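Local coordinates for protein molybdopterin biosynthesis enzyme, MoaB (Thermus thermophilus, PDB 2IS8) that probably takes part in molybdenum cofactor biosynthesis as a member of the MogA/MoaB family, with a likely molybdopterin-binding domain, at residues 1-6 / 34-39; 6-11 / 67-72. All blocks are in the same frame, centred on the assembly; numbering follows the deposited sequence.

Contact 1: 1-6 / 34-39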
# COMPACT_ATOMS: atom_id res chain seq x y z
N MET B 1 10.83 23.34 -13.23
CA MET B 1 11.17 22.59 -14.48
C MET B 1 12.00 21.36 -14.13
O MET B 1 13.08 21.47 -13.56
CB MET B 1 11.94 23.50 -15.44
CG MET B 1 12.21 22.88 -16.80
SD MET B 1 10.71 22.25 -17.57
CE MET B 1 9.86 23.78 -17.98
N PHE B 2 11.48 20.19 -14.48
CA PHE B 2 12.15 18.93 -14.16
C PHE B 2 12.45 18.08 -15.39
O PHE B 2 11.62 17.92 -16.28
CB PHE B 2 11.27 18.14 -13.19
CG PHE B 2 10.90 18.91 -11.96
CD1 PHE B 2 11.84 19.15 -10.96
CD2 PHE B 2 9.62 19.43 -11.81
CE1 PHE B 2 11.51 19.90 -9.84
CE2 PHE B 2 9.28 20.19 -10.68
CZ PHE B 2 10.22 20.42 -9.70
N ARG B 3 13.67 17.54 -15.43
CA ARG B 3 14.11 16.70 -16.54
C ARG B 3 13.54 15.31 -16.37
O ARG B 3 13.76 14.65 -15.35
CB ARG B 3 15.64 16.66 -16.59
CG ARG B 3 16.25 18.03 -16.83
CD ARG B 3 17.74 18.02 -16.59
NE ARG B 3 18.43 17.13 -17.52
CZ ARG B 3 19.35 16.25 -17.16
NH1 ARG B 3 19.69 16.13 -15.88
NH2 ARG B 3 19.94 15.49 -18.07
N VAL B 4 12.82 14.86 -17.39
CA VAL B 4 12.15 13.56 -17.37
C VAL B 4 12.71 12.57 -18.37
O VAL B 4 13.09 12.94 -19.48
CB VAL B 4 10.65 13.73 -17.67
CG1 VAL B 4 9.92 12.40 -17.54
CG2 VAL B 4 10.05 14.76 -16.74
N GLY B 5 12.74 11.31 -17.97
CA GLY B 5 13.19 10.24 -18.84
C GLY B 5 12.03 9.26 -18.98
O GLY B 5 11.40 8.91 -17.98
N ILE B 6 11.75 8.83 -20.20
CA ILE B 6 10.67 7.88 -20.46
C ILE B 6 11.28 6.56 -20.92
O ILE B 6 11.93 6.50 -21.97
CB ILE B 6 9.69 8.42 -21.54
CG1 ILE B 6 9.05 9.72 -21.05
CG2 ILE B 6 8.61 7.38 -21.85
CD1 ILE B 6 8.22 10.43 -22.09
N PRO B 34 5.71 21.76 -15.78
CA PRO B 34 7.13 22.02 -15.51
C PRO B 34 7.96 20.79 -15.83
O PRO B 34 8.74 20.33 -14.99
CB PRO B 34 7.13 22.36 -14.03
CG PRO B 34 6.06 21.47 -13.49
CD PRO B 34 4.96 21.64 -14.52
N PHE B 35 7.80 20.28 -17.04
CA PHE B 35 8.50 19.07 -17.45
C PHE B 35 9.16 19.21 -18.81
O PHE B 35 8.61 19.83 -19.72
CB PHE B 35 7.52 17.90 -17.53
CG PHE B 35 6.74 17.67 -16.27
CD1 PHE B 35 7.36 17.14 -15.15
CD2 PHE B 35 5.40 18.02 -16.20
CE1 PHE B 35 6.65 16.95 -13.97
CE2 PHE B 35 4.68 17.84 -15.02
CZ PHE B 35 5.30 17.30 -13.90
N GLU B 36 10.35 18.63 -18.94
CA GLU B 36 11.06 18.60 -20.20
C GLU B 36 11.62 17.20 -20.34
O GLU B 36 12.38 16.72 -19.49
CB GLU B 36 12.17 19.67 -20.25
CG GLU B 36 13.16 19.66 -19.11
CD GLU B 36 14.09 20.87 -19.14
OE1 GLU B 36 13.89 21.76 -20.00
OE2 GLU B 36 15.01 20.93 -18.30
N VAL B 37 11.19 16.51 -21.40
CA VAL B 37 11.63 15.15 -21.66
C VAL B 37 13.04 15.19 -22.22
O VAL B 37 13.27 15.60 -23.37
CB VAL B 37 10.68 14.44 -22.64
CG1 VAL B 37 11.14 13.01 -22.89
CG2 VAL B 37 9.27 14.44 -22.06
N ALA B 38 13.99 14.78 -21.39
CA ALA B 38 15.40 14.80 -21.74
C ALA B 38 15.95 13.45 -22.18
O ALA B 38 17.10 13.34 -22.58
CB ALA B 38 16.20 15.32 -20.55
N ALA B 39 15.13 12.41 -22.10
CA ALA B 39 15.57 11.09 -22.50
C ALA B 39 14.42 10.15 -22.79
O ALA B 39 13.36 10.25 -22.19
CB ALA B 39 16.46 10.48 -21.42
O HOH W 1 15.46 21.30 -15.45
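Phe-2, Val-4 and Ile-6 mesh with Pro-34, Phe-35 and Val-37 where strands 2-9 and 35-43 pair in parallel, the two strands of a beta-alpha-beta crossover through helix 21-30. The backbone ladder is regular at first: Val-4 N gives a nearly straight bond (169°) to Glu-36 O, at 2.8 Å. Past Val-4 a beta bulge shifts the register by one residue. Val-4 O takes Ala-38 N at 2.8 Å and Ala-39 N only weakly, and Gly-5 then faces Ala-39, whose methyl rests on the glycine's bare CA.

On the Phe-2/Val-4 face the fit is of knobs against shallow hollows. Phe-2 CD2 sits over the gap between Pro-34 CG and Phe-35 CE1, 4.4 Å from each, with Pro-34 O nearer still. Val-4 turns CG2 against Phe-35 CD1 (3.9 Å), and Ile-6 pushes CD1 into the notch between the methyls of Val-37, 4.0 Å from its CG1. Beyond them, Leu-150 of helix 146-154 touches both Phe-2 and Phe-35, while Ile-26 of helix 21-30 meets Ile-6.

Arg-3 and Glu-36 lie on the other face. Met-1, ahead of the strand, curls back alongside Glu-36: bends at chi2 and chi3 bring SD to 3.6 Å from Phe-35 N, and its chain runs at about a right angle to that of Glu-36. Glu-36 holds CG between its backbone N and carbonyl carbon (chi1 53°), and the extended remainder passes beside Met-1 CG. Its carboxylate makes no salt bridge with Arg-3: Arg-3 NE is 5.2 Å from Glu-36 OE2, the two planes stand 80° apart, and Arg-3 NH1 bonds Glu-61 O instead. A water donates to both Met-1 O and Glu-36 OE2, reaching the latter at 2.9 Å.

Contact 2: 6-11 / 67-72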
# COMPACT_ATOMS: atom_id res chain seq x y z
N ILE B 6 11.75 8.83 -20.20
CA ILE B 6 10.67 7.88 -20.46
C ILE B 6 11.28 6.56 -20.92
O ILE B 6 11.93 6.50 -21.97
CB ILE B 6 9.69 8.42 -21.54
CG1 ILE B 6 9.05 9.72 -21.05
CG2 ILE B 6 8.61 7.38 -21.85
CD1 ILE B 6 8.22 10.43 -22.09
N LEU B 7 11.09 5.51 -20.13
CA LEU B 7 11.65 4.20 -20.45
C LEU B 7 10.55 3.20 -20.78
O LEU B 7 9.78 2.80 -19.91
CB LEU B 7 12.46 3.68 -19.26
CG LEU B 7 13.15 2.32 -19.46
CD1 LEU B 7 14.16 2.43 -20.59
CD2 LEU B 7 13.83 1.91 -18.17
N THR B 8 10.49 2.78 -22.05
CA THR B 8 9.48 1.81 -22.47
C THR B 8 10.03 0.39 -22.36
O THR B 8 10.93 -0.00 -23.11
CB THR B 8 9.02 2.09 -23.92
OG1 THR B 8 8.37 3.36 -23.96
CG2 THR B 8 8.04 1.01 -24.38
N VAL B 9 9.50 -0.37 -21.41
CA VAL B 9 10.00 -1.71 -21.13
C VAL B 9 9.22 -2.76 -21.91
O VAL B 9 7.99 -2.85 -21.80
CB VAL B 9 9.93 -2.03 -19.63
CG1 VAL B 9 10.55 -3.39 -19.35
CG2 VAL B 9 10.61 -0.94 -18.82
N SER B 10 9.93 -3.56 -22.70
CA SER B 10 9.32 -4.67 -23.41
C SER B 10 10.39 -5.43 -24.20
O SER B 10 11.49 -4.92 -24.41
CB SER B 10 8.14 -4.18 -24.26
OG SER B 10 7.57 -5.25 -25.00
N ASP B 11 10.05 -6.63 -24.64
CA ASP B 11 10.79 -7.33 -25.69
C ASP B 11 10.21 -7.03 -27.07
O ASP B 11 10.90 -7.15 -28.08
CB ASP B 11 10.78 -8.84 -25.43
CG ASP B 11 11.42 -9.21 -24.11
OD1 ASP B 11 12.36 -8.51 -23.68
OD2 ASP B 11 11.05 -10.19 -23.42
N LEU B 67 9.91 7.89 -15.78
CA LEU B 67 8.63 7.25 -15.98
C LEU B 67 8.84 6.03 -16.85
O LEU B 67 9.11 6.16 -18.05
CB LEU B 67 7.65 8.21 -16.67
CG LEU B 67 7.32 9.51 -15.93
CD1 LEU B 67 6.42 10.39 -16.80
CD2 LEU B 67 6.62 9.18 -14.61
N THR B 68 8.77 4.85 -16.25
CA THR B 68 8.90 3.63 -17.04
C THR B 68 7.47 3.27 -17.37
O THR B 68 6.54 3.71 -16.68
CB THR B 68 9.52 2.45 -16.23
OG1 THR B 68 8.59 2.00 -15.23
CG2 THR B 68 10.81 2.86 -15.56
N ASN B 69 7.26 2.52 -18.44
CA ASN B 69 5.92 2.08 -18.79
C ASN B 69 6.00 0.64 -19.27
O ASN B 69 6.90 0.28 -20.03
CB ASN B 69 5.28 2.99 -19.85
CG ASN B 69 5.99 2.93 -21.20
OD1 ASN B 69 6.86 3.76 -21.50
ND2 ASN B 69 5.63 1.95 -22.02
N GLY B 70 5.07 -0.18 -18.78
CA GLY B 70 5.02 -1.58 -19.15
C GLY B 70 5.70 -2.54 -18.18
O GLY B 70 6.53 -2.13 -17.38
N GLY B 71 5.33 -3.82 -18.28
CA GLY B 71 5.93 -4.84 -17.43
C GLY B 71 5.48 -4.83 -15.98
O GLY B 71 6.19 -5.31 -15.11
N THR B 72 4.29 -4.29 -15.73
CA THR B 72 3.77 -4.22 -14.37
C THR B 72 2.59 -5.16 -14.14
O THR B 72 2.00 -5.17 -13.06
CB THR B 72 3.33 -2.78 -14.01
OG1 THR B 72 2.22 -2.40 -14.84
CG2 THR B 72 4.47 -1.80 -14.22
O HOH W 2 5.95 -1.12 -22.52
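Leu-67 O receives Leu-7 N at 2.9 Å and also meets the CA of Ile-6, fixing strand 65-69 in parallel register with strand 2-9. Next, Thr-68 sets its CG2 methyl against Leu-7 CB and CD2, while its hydroxyl turns to Asn-127. Asn-69 grips the other strand twice by backbone: its N bonds Leu-7 O, and its O takes Val-9 N at 3.0 Å, the donor lying nearly in line with the carbonyl (C=O...N 167°). With chi1 at 65°, the amide swings across to Thr-8, placing Asn-69 OD1 2.9 Å from Thr-8 OG1, a hydroxyl that hydrogen-bonds Asp-20, and Asn-69 ND2 3.5 Å from Thr-8 CG2. Replacing Asn-69 by an alanine removes the amide, which would probably leave Thr-8 OG1 without this neighbour and a gap beside Thr-8 CG2. A water bridges Val-9 O and Asn-69 O where the strands part. At Gly-70 (phi 96°) a CB would clash with Val-9 O, and Gly-71 also has positive phi. Such a parallel strand running into a Gly-Gly-Thr turn is the glycine-rich motif of the MoCF_biosynth family, consistent with a molybdopterin-binding site at this end of the sheet.

Strand 2-9 is the common element: contact 1 (1-6 / 34-39) joins it to strand 35-43 along one edge, and contact 2 (6-11 / 67-72) joins it to strand 65-69 along the other. Their centres lie about 16 Å apart, contact 1 near the strand's start and contact 2 near its C-terminal end. Ile-6 belongs to both. They also meet directly: Gly-5 O and Leu-67 N are 2.8 Å apart, a probable hydrogen bond, and Val-4 CG1 packs on Leu-67 CD1 at 4.1 Å. Contact 2, wholly buried, runs into the glycine-rich loop, where a molybdopterin site would be consistent with the family; contact 1, partly exposed, closes the sheet's edge within the chain.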